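Local coordinates for protein redox-sensing transcriptional repressor Rex (Thermoanaerobacter ethanolicus, PDB 3WG9) that probably represses transcription by binding DNA as a homodimer through winged-helix domains, in response to the cellular NADH/NAD(+) redox state, at residues R20-L25 and E69-N74; R36-K41 and S47-D52. All coordinates share one frame; numbering follows the deposited sequence.

Interaction 1. Residues R20-L25 and E69-N74; sequences RYLEEL and EELYNN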
ATOM      1  N   ARG B  20      -4.203 -11.852   6.364  1.00 34.52           N
ATOM      2  CA  ARG B  20      -5.015 -10.771   6.951  1.00 35.26           C
ATOM      3  C   ARG B  20      -6.517 -11.158   7.067  1.00 35.61           C
ATOM      4  O   ARG B  20      -7.196 -10.824   8.028  1.00 36.54           O
ATOM      5  CB  ARG B  20      -4.885  -9.537   6.015  1.00 35.61           C
ATOM      6  CG  ARG B  20      -5.552  -8.217   6.536  1.00 35.26           C
ATOM      7  CD  ARG B  20      -5.015  -6.945   5.806  1.00 35.59           C
ATOM      8  NE  ARG B  20      -4.848  -7.103   4.368  1.00 31.61           N
ATOM      9  CZ  ARG B  20      -5.835  -7.043   3.469  1.00 36.13           C
ATOM     10  NH1 ARG B  20      -7.077  -6.866   3.887  1.00 38.10           N
ATOM     11  NH2 ARG B  20      -5.615  -7.187   2.147  1.00 28.22           N
ATOM     12  N   TYR B  21      -7.045 -11.834   6.062  1.00 35.04           N
ATOM     13  CA  TYR B  21      -8.423 -12.288   6.097  1.00 38.95           C
ATOM     14  C   TYR B  21      -8.657 -13.383   7.164  1.00 40.05           C
ATOM     15  O   TYR B  21      -9.624 -13.269   7.923  1.00 42.43           O
ATOM     16  CB  TYR B  21      -8.936 -12.722   4.726  1.00 37.53           C
ATOM     17  CG  TYR B  21     -10.371 -13.192   4.761  1.00 46.34           C
ATOM     18  CD1 TYR B  21     -11.372 -12.365   5.279  1.00 53.55           C
ATOM     19  CD2 TYR B  21     -10.735 -14.451   4.295  1.00 50.16           C
ATOM     20  CE1 TYR B  21     -12.689 -12.763   5.354  1.00 58.32           C
ATOM     21  CE2 TYR B  21     -12.083 -14.866   4.355  1.00 57.58           C
ATOM     22  CZ  TYR B  21     -13.049 -14.008   4.885  1.00 60.17           C
ATOM     23  OH  TYR B  21     -14.381 -14.362   4.958  1.00 67.43           O
ATOM     24  N   LEU B  22      -7.772 -14.383   7.240  1.00 39.96           N
ATOM     25  CA  LEU B  22      -7.745 -15.394   8.306  1.00 41.77           C
ATOM     26  C   LEU B  22      -7.593 -14.840   9.729  1.00 43.90           C
ATOM     27  O   LEU B  22      -8.144 -15.398  10.700  1.00 43.53           O
ATOM     28  CB  LEU B  22      -6.626 -16.400   8.049  1.00 41.82           C
ATOM     29  CG  LEU B  22      -7.074 -17.421   6.987  1.00 45.06           C
ATOM     30  CD1 LEU B  22      -5.881 -18.025   6.273  1.00 50.13           C
ATOM     31  CD2 LEU B  22      -7.955 -18.504   7.591  1.00 45.01           C
ATOM     32  N   GLU B  23      -6.784 -13.793   9.873  1.00 42.40           N
ATOM     33  CA  GLU B  23      -6.647 -13.113  11.148  1.00 45.34           C
ATOM     34  C   GLU B  23      -8.001 -12.586  11.642  1.00 46.53           C
ATOM     35  O   GLU B  23      -8.360 -12.751  12.808  1.00 47.98           O
ATOM     36  CB  GLU B  23      -5.592 -11.996  11.030  1.00 45.17           C
ATOM     37  CG  GLU B  23      -5.202 -11.375  12.345  1.00 48.99           C
ATOM     38  CD  GLU B  23      -4.023 -10.405  12.150  1.00 54.83           C
ATOM     39  OE1 GLU B  23      -4.270  -9.189  12.028  1.00 60.60           O
ATOM     40  OE2 GLU B  23      -2.872 -10.856  12.032  1.00 51.58           O
ATOM     41  N   GLU B  24      -8.785 -12.005  10.743  1.00 46.16           N
ATOM     42  CA  GLU B  24     -10.080 -11.453  11.086  1.00 49.97           C
ATOM     43  C   GLU B  24     -11.049 -12.558  11.511  1.00 52.15           C
ATOM     44  O   GLU B  24     -11.722 -12.424  12.527  1.00 55.27           O
ATOM     45  CB  GLU B  24     -10.609 -10.657   9.906  1.00 48.88           C
ATOM     46  CG  GLU B  24     -12.032 -10.085  10.030  1.00 58.15           C
ATOM     47  CD  GLU B  24     -12.456  -9.398   8.728  1.00 67.12           C
ATOM     48  OE1 GLU B  24     -13.556  -9.682   8.195  1.00 69.61           O
ATOM     49  OE2 GLU B  24     -11.639  -8.614   8.194  1.00 70.87           O
ATOM     50  N   LEU B  25     -11.057 -13.668  10.778  1.00 52.19           N
ATOM     51  CA  LEU B  25     -11.850 -14.848  11.127  1.00 53.11           C
ATOM     52  C   LEU B  25     -11.399 -15.454  12.454  1.00 54.69           C
ATOM     53  O   LEU B  25     -12.221 -15.881  13.263  1.00 56.68           O
ATOM     54  CB  LEU B  25     -11.771 -15.911  10.013  1.00 52.67           C
ATOM     55  CG  LEU B  25     -12.205 -15.686   8.558  1.00 52.28           C
ATOM     56  CD1 LEU B  25     -11.831 -16.898   7.716  1.00 50.12           C
ATOM     57  CD2 LEU B  25     -13.697 -15.384   8.392  1.00 53.96           C
ATOM     58  N   GLU B  69      -7.418 -21.488  12.321  1.00 50.67           N
ATOM     59  CA  GLU B  69      -6.272 -21.220  13.175  1.00 51.57           C
ATOM     60  C   GLU B  69      -5.020 -21.854  12.584  1.00 51.47           C
ATOM     61  O   GLU B  69      -3.926 -21.292  12.679  1.00 49.68           O
ATOM     62  CB  GLU B  69      -6.496 -21.727  14.608  1.00 55.46           C
ATOM     63  CG  GLU B  69      -5.356 -21.384  15.587  1.00 59.82           C
ATOM     64  CD  GLU B  69      -5.658 -21.910  16.997  1.00 70.68           C
ATOM     65  OE1 GLU B  69      -6.787 -21.656  17.486  1.00 73.71           O
ATOM     66  OE2 GLU B  69      -4.817 -22.641  17.589  1.00 73.36           O
ATOM     67  N   GLU B  70      -5.158 -23.044  12.003  1.00 51.26           N
ATOM     68  CA  GLU B  70      -3.977 -23.750  11.492  1.00 50.79           C
ATOM     69  C   GLU B  70      -3.486 -23.115  10.187  1.00 47.40           C
ATOM     70  O   GLU B  70      -2.282 -23.072   9.931  1.00 45.74           O
ATOM     71  CB  GLU B  70      -4.288 -25.235  11.244  1.00 53.16           C
ATOM     72  CG  GLU B  70      -4.589 -25.969  12.541  1.00 61.54           C
ATOM     73  CD  GLU B  70      -4.634 -27.495  12.394  1.00 72.01           C
ATOM     74  OE1 GLU B  70      -5.135 -27.982  11.355  1.00 69.36           O
ATOM     75  OE2 GLU B  70      -4.162 -28.193  13.335  1.00 78.09           O
ATOM     76  N   LEU B  71      -4.424 -22.694   9.349  1.00 44.88           N
ATOM     77  CA  LEU B  71      -4.040 -22.052   8.091  1.00 43.76           C
ATOM     78  C   LEU B  71      -3.377 -20.729   8.457  1.00 43.13           C
ATOM     79  O   LEU B  71      -2.283 -20.391   7.940  1.00 42.79           O
ATOM     80  CB  LEU B  71      -5.214 -21.908   7.130  1.00 41.76           C
ATOM     81  CG  LEU B  71      -5.006 -21.126   5.820  1.00 40.31           C
ATOM     82  CD1 LEU B  71      -3.737 -21.578   5.103  1.00 39.11           C
ATOM     83  CD2 LEU B  71      -6.221 -21.135   4.936  1.00 40.74           C
ATOM     84  N   TYR B  72      -4.026 -20.001   9.358  1.00 42.56           N
ATOM     85  CA  TYR B  72      -3.455 -18.740   9.814  1.00 43.35           C
ATOM     86  C   TYR B  72      -2.027 -18.914  10.328  1.00 43.35           C
ATOM     87  O   TYR B  72      -1.117 -18.151   9.947  1.00 41.34           O
ATOM     88  CB  TYR B  72      -4.329 -18.081  10.887  1.00 43.68           C
ATOM     89  CG  TYR B  72      -3.711 -16.830  11.432  1.00 45.91           C
ATOM     90  CD1 TYR B  72      -3.773 -15.638  10.690  1.00 46.19           C
ATOM     91  CD2 TYR B  72      -3.025 -16.831  12.656  1.00 45.11           C
ATOM     92  CE1 TYR B  72      -3.198 -14.471  11.170  1.00 45.80           C
ATOM     93  CE2 TYR B  72      -2.427 -15.639  13.140  1.00 50.11           C
ATOM     94  CZ  TYR B  72      -2.552 -14.476  12.388  1.00 48.42           C
ATOM     95  OH  TYR B  72      -1.997 -13.281  12.796  1.00 54.28           O
ATOM     96  N   ASN B  73      -1.817 -19.896  11.207  1.00 43.85           N
ATOM     97  CA  ASN B  73      -0.485 -20.109  11.759  1.00 44.78           C
ATOM     98  C   ASN B  73       0.530 -20.531  10.698  1.00 44.76           C
ATOM     99  O   ASN B  73       1.694 -20.119  10.761  1.00 44.36           O
ATOM    100  CB  ASN B  73      -0.494 -21.097  12.951  1.00 50.16           C
ATOM    101  CG  ASN B  73      -1.182 -20.527  14.182  1.00 51.48           C
ATOM    102  OD1 ASN B  73      -1.237 -19.321  14.386  1.00 52.66           O
ATOM    103  ND2 ASN B  73      -1.718 -21.407  15.015  1.00 57.92           N
ATOM    104  N   ASN B  74       0.098 -21.329   9.730  1.00 42.42           N
ATOM    105  CA  ASN B  74       0.923 -21.703   8.574  1.00 44.55           C
ATOM    106  C   ASN B  74       1.346 -20.434   7.799  1.00 40.18           C
ATOM    107  O   ASN B  74       2.525 -20.246   7.521  1.00 39.58           O
ATOM    108  CB  ASN B  74       0.131 -22.652   7.650  1.00 44.42           C
ATOM    109  CG  ASN B  74       0.940 -23.185   6.437  1.00 51.12           C
ATOM    110  OD1 ASN B  74       2.126 -23.492   6.525  1.00 52.41           O
ATOM    111  ND2 ASN B  74       0.253 -23.338   5.301  1.00 52.80           N
TER

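Interaction 2. Residues R36-K41 and S47-D52; sequences RELSEK and SQIRQD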
ATOM      1  N   ARG B  36     -14.736 -22.484  -1.215  1.00 50.17           N
ATOM      2  CA  ARG B  36     -15.478 -21.536  -2.019  1.00 51.68           C
ATOM      3  C   ARG B  36     -15.627 -20.185  -1.270  1.00 50.16           C
ATOM      4  O   ARG B  36     -15.505 -19.136  -1.885  1.00 47.22           O
ATOM      5  CB  ARG B  36     -16.820 -22.090  -2.500  1.00 53.68           C
ATOM      6  CG  ARG B  36     -17.846 -22.262  -1.427  1.00 60.67           C
ATOM      7  CD  ARG B  36     -19.229 -22.466  -2.018  1.00 70.93           C
ATOM      8  NE  ARG B  36     -19.486 -21.552  -3.128  1.00 74.39           N
ATOM      9  CZ  ARG B  36     -20.692 -21.277  -3.613  1.00 79.77           C
ATOM     10  NH1 ARG B  36     -21.781 -21.843  -3.092  1.00 81.85           N
ATOM     11  NH2 ARG B  36     -20.815 -20.432  -4.630  1.00 81.07           N
ATOM     12  N   GLU B  37     -15.788 -20.230   0.049  1.00 51.14           N
ATOM     13  CA  GLU B  37     -15.958 -19.004   0.864  1.00 51.51           C
ATOM     14  C   GLU B  37     -14.669 -18.171   0.800  1.00 47.84           C
ATOM     15  O   GLU B  37     -14.673 -16.941   0.608  1.00 45.49           O
ATOM     16  CB  GLU B  37     -16.254 -19.356   2.329  1.00 53.53           C
ATOM     17  CG  GLU B  37     -17.481 -20.253   2.553  1.00 61.91           C
ATOM     18  CD  GLU B  37     -17.818 -20.532   4.042  1.00 70.53           C
ATOM     19  OE1 GLU B  37     -18.867 -20.028   4.496  1.00 76.10           O
ATOM     20  OE2 GLU B  37     -17.078 -21.264   4.753  1.00 71.28           O
ATOM     21  N   LEU B  38     -13.561 -18.869   0.975  1.00 46.04           N
ATOM     22  CA  LEU B  38     -12.266 -18.245   0.870  1.00 42.67           C
ATOM     23  C   LEU B  38     -12.034 -17.632  -0.497  1.00 41.11           C
ATOM     24  O   LEU B  38     -11.662 -16.473  -0.604  1.00 36.44           O
ATOM     25  CB  LEU B  38     -11.141 -19.188   1.269  1.00 42.67           C
ATOM     26  CG  LEU B  38      -9.763 -18.553   1.368  1.00 41.73           C
ATOM     27  CD1 LEU B  38      -9.710 -17.400   2.457  1.00 41.59           C
ATOM     28  CD2 LEU B  38      -8.681 -19.614   1.640  1.00 41.31           C
ATOM     29  N   SER B  39     -12.269 -18.412  -1.541  1.00 38.25           N
ATOM     30  CA  SER B  39     -12.119 -17.932  -2.913  1.00 40.52           C
ATOM     31  C   SER B  39     -12.990 -16.701  -3.165  1.00 40.41           C
ATOM     32  O   SER B  39     -12.534 -15.702  -3.722  1.00 38.60           O
ATOM     33  CB  SER B  39     -12.523 -19.045  -3.896  1.00 40.16           C
ATOM     34  OG  SER B  39     -12.665 -18.538  -5.204  1.00 39.90           O
ATOM     35  N   GLU B  40     -14.260 -16.787  -2.784  1.00 42.85           N
ATOM     36  CA  GLU B  40     -15.185 -15.659  -3.010  1.00 47.28           C
ATOM     37  C   GLU B  40     -14.658 -14.389  -2.338  1.00 46.20           C
ATOM     38  O   GLU B  40     -14.636 -13.344  -2.941  1.00 47.07           O
ATOM     39  CB  GLU B  40     -16.597 -15.985  -2.537  1.00 47.97           C
ATOM     40  CG  GLU B  40     -17.285 -16.897  -3.551  1.00 56.66           C
ATOM     41  CD  GLU B  40     -18.634 -17.468  -3.089  1.00 67.05           C
ATOM     42  OE1 GLU B  40     -19.272 -18.161  -3.922  1.00 70.35           O
ATOM     43  OE2 GLU B  40     -19.041 -17.269  -1.912  1.00 71.52           O
ATOM     44  N   LYS B  41     -14.163 -14.514  -1.121  1.00 46.87           N
ATOM     45  CA  LYS B  41     -13.636 -13.367  -0.398  1.00 47.69           C
ATOM     46  C   LYS B  41     -12.380 -12.780  -1.069  1.00 47.18           C
ATOM     47  O   LYS B  41     -12.252 -11.568  -1.216  1.00 44.99           O
ATOM     48  CB  LYS B  41     -13.340 -13.737   1.046  1.00 47.96           C
ATOM     49  CG  LYS B  41     -12.750 -12.561   1.811  1.00 54.73           C
ATOM     50  CD  LYS B  41     -13.808 -11.537   2.336  1.00 59.36           C
ATOM     51  CE  LYS B  41     -13.080 -10.188   2.626  1.00 63.63           C
ATOM     52  NZ  LYS B  41     -13.735  -9.347   3.676  1.00 66.31           N
ATOM     53  N   SER B  47      -8.814 -23.145  -6.875  1.00 36.56           N
ATOM     54  CA  SER B  47      -7.672 -23.981  -7.337  1.00 36.23           C
ATOM     55  C   SER B  47      -6.352 -23.195  -7.232  1.00 35.86           C
ATOM     56  O   SER B  47      -5.324 -23.758  -6.859  1.00 33.82           O
ATOM     57  CB  SER B  47      -7.918 -24.528  -8.730  1.00 37.09           C
ATOM     58  OG  SER B  47      -8.066 -23.493  -9.691  1.00 38.37           O
ATOM     59  N   GLN B  48      -6.370 -21.903  -7.577  1.00 32.30           N
ATOM     60  CA  GLN B  48      -5.145 -21.088  -7.447  1.00 33.34           C
ATOM     61  C   GLN B  48      -4.777 -21.009  -5.963  1.00 32.80           C
ATOM     62  O   GLN B  48      -3.602 -21.015  -5.602  1.00 32.95           O
ATOM     63  CB  GLN B  48      -5.347 -19.678  -8.026  1.00 34.24           C
ATOM     64  CG  GLN B  48      -4.038 -18.836  -8.093  1.00 35.26           C
ATOM     65  CD  GLN B  48      -2.983 -19.504  -8.923  1.00 39.39           C
ATOM     66  OE1 GLN B  48      -3.168 -19.661 -10.100  1.00 41.63           O
ATOM     67  NE2 GLN B  48      -1.890 -19.939  -8.316  1.00 36.38           N
ATOM     68  N   ILE B  49      -5.766 -20.915  -5.090  1.00 32.36           N
ATOM     69  CA  ILE B  49      -5.418 -20.786  -3.670  1.00 34.51           C
ATOM     70  C   ILE B  49      -4.771 -22.093  -3.212  1.00 35.95           C
ATOM     71  O   ILE B  49      -3.777 -22.075  -2.480  1.00 34.92           O
ATOM     72  CB  ILE B  49      -6.635 -20.548  -2.814  1.00 34.95           C
ATOM     73  CG1 ILE B  49      -7.156 -19.111  -3.058  1.00 32.94           C
ATOM     74  CG2 ILE B  49      -6.242 -20.771  -1.388  1.00 38.25           C
ATOM     75  CD1 ILE B  49      -8.524 -18.865  -2.388  1.00 38.84           C
ATOM     76  N   ARG B  50      -5.311 -23.228  -3.661  1.00 33.47           N
ATOM     77  CA  ARG B  50      -4.687 -24.518  -3.285  1.00 36.55           C
ATOM     78  C   ARG B  50      -3.240 -24.560  -3.807  1.00 34.75           C
ATOM     79  O   ARG B  50      -2.304 -24.950  -3.102  1.00 34.98           O
ATOM     80  CB  ARG B  50      -5.463 -25.686  -3.914  1.00 36.36           C
ATOM     81  CG  ARG B  50      -6.831 -25.868  -3.351  1.00 38.43           C
ATOM     82  CD  ARG B  50      -7.428 -27.220  -3.905  1.00 39.31           C
ATOM     83  NE  ARG B  50      -8.812 -27.223  -3.484  1.00 40.35           N
ATOM     84  CZ  ARG B  50      -9.834 -26.807  -4.208  1.00 41.36           C
ATOM     85  NH1 ARG B  50      -9.677 -26.587  -5.505  1.00 37.98           N
ATOM     86  NH2 ARG B  50     -11.024 -26.707  -3.618  1.00 42.15           N
ATOM     87  N   GLN B  51      -3.051 -24.129  -5.040  1.00 32.95           N
ATOM     88  CA  GLN B  51      -1.735 -24.112  -5.623  1.00 35.00           C
ATOM     89  C   GLN B  51      -0.741 -23.173  -4.885  1.00 33.95           C
ATOM     90  O   GLN B  51       0.457 -23.519  -4.689  1.00 34.77           O
ATOM     91  CB  GLN B  51      -1.859 -23.631  -7.050  1.00 35.62           C
ATOM     92  CG  GLN B  51      -0.547 -23.863  -7.864  1.00 38.90           C
ATOM     93  CD  GLN B  51      -0.745 -23.662  -9.382  1.00 46.11           C
ATOM     94  OE1 GLN B  51      -0.550 -22.571  -9.912  1.00 39.45           O
ATOM     95  NE2 GLN B  51      -1.174 -24.714 -10.068  1.00 40.19           N
ATOM     96  N   ASP B  52      -1.258 -22.032  -4.441  1.00 31.30           N
ATOM     97  CA  ASP B  52      -0.423 -21.072  -3.683  1.00 33.95           C
ATOM     98  C   ASP B  52       0.099 -21.709  -2.398  1.00 34.52           C
ATOM     99  O   ASP B  52       1.280 -21.622  -2.116  1.00 37.86           O
ATOM    100  CB  ASP B  52      -1.193 -19.805  -3.309  1.00 30.85           C
ATOM    101  CG  ASP B  52      -1.470 -18.897  -4.518  1.00 33.87           C
ATOM    102  OD1 ASP B  52      -0.849 -19.082  -5.603  1.00 32.92           O
ATOM    103  OD2 ASP B  52      -2.250 -17.922  -4.368  1.00 34.27           O
TER

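Interaction 1. Residues R20-L25 and E69-N74
Y72 and E23 make the polar link between the two helices: the phenol donates from OH to E23 OE2 over 2.7 Å. The carboxylate oxygen receives it on its anti lone pair, the one turned away from OE1, and the carboxylate and ring planes stand 67° apart. E23 reaches the hydroxyl with an extended chain, its CG set anti to the backbone N (chi1 -170°), and its CB passes obliquely to the ring, 3.4 Å from Y72 CE1. L22 lies beside E23: L22 CB meets the edge of the Y72 ring, near its plane and 4.0 Å from Y72 CD1, while L22 CD1 drives into L71, the two leucine side chains crossing at about a right angle. This packing is tight, with L22 CD1 only 3.3 Å from L71 CG and 3.4 Å from L71 CD2.

The helices themselves run roughly antiparallel, 141° between their directions and 9.2 Å between the axes of the short segments. This is the N-terminal winged-helix domain, in which helix 68-78 follows directly on strand 66-67, which pairs antiparallel with strand 32-33, and packs back against helix 9-27.

Beyond these contacts, L22 also touches V68 and L75 of helix 68-78, and L71 lies on F59, so the leucine pair sits in a buried apolar layer. H19 stacks on the Y72 ring, helping to fix its plane. On another side of helix 9-27, R20 forms a salt bridge with D197 of the second subunit.

Interaction 2. Residues R36-K41 and S47-D52
D52 OD2, one turn along the helix from the I49 that touches L38 and S39, is gripped twice: R14 NE forms a salt bridge with it and Y18 OH hydrogen-bonds to it, both from helix 9-27. The other oxygen, D52 OD1, takes Q48 NE2 at 3.0 Å, a reasonably straight bond (157°) that arrives from above the carboxylate plane, although D52 OD1 lies close to the plane of the Q48 amide. The buried carboxylate is thus held at both oxygens, and the nearby arginine would probably stabilise its negative charge.

Across the contact itself the chemistry is apolar. I49 sends CG1 out anti to its own carbonyl carbon (chi1 -72°), and the extended chain beyond carries CD1 to the neighbouring helix. There I49 CD1 rests on the backbone of S39, 3.8 Å from S39 CA, and also meets L38 CG at 4.0 Å. The branch methyl takes part as well, with I49 CG2 4.1 Å from L38 CD2. The leucine and isoleucine side chains slant across each other, the isoleucine tip resting against both the leucine and the serine backbone. S39 turns its hydroxyl to another task: OG hydrogen-bonds to the V44 carbonyl oxygen, tying helix 35-42 to the turn that follows it. On the exposed side of that helix, R36 NH2 and E40 OE1 pair at 2.8 Å, one turn apart.

Y21 lies on L38 and Y18 on I49, so helix 9-27 packs against both partners. Two short helices, 35-42 and 46-54, joined by a tight turn and packed through a small apolar contact, are the core of a helix-turn-helix, here predicted to bind DNA, the second helix probably being the recognition helix.

Both contacts belong to the N-terminal winged-helix domain and share helix 9-27, which supplies one segment of interaction 1 and lies against both helices of interaction 2. Y21, next to L22 in the chain but pointing away from helix 68-78, ties them directly: Y21 CZ comes 3.4 Å from K41 CG, and Y21 CD2 lies 3.6 Å from L38 CD1. Interaction 1 joins segments with 43 residues between them and is partly buried, its leucines inside and its tyrosine-carboxylate bond at a partly exposed edge. Interaction 2 spans a short turn, smaller but buried at L38 and I49, without a hydrogen bond across it; the polar bonds around it run within a helix or to neighbouring parts of the domain.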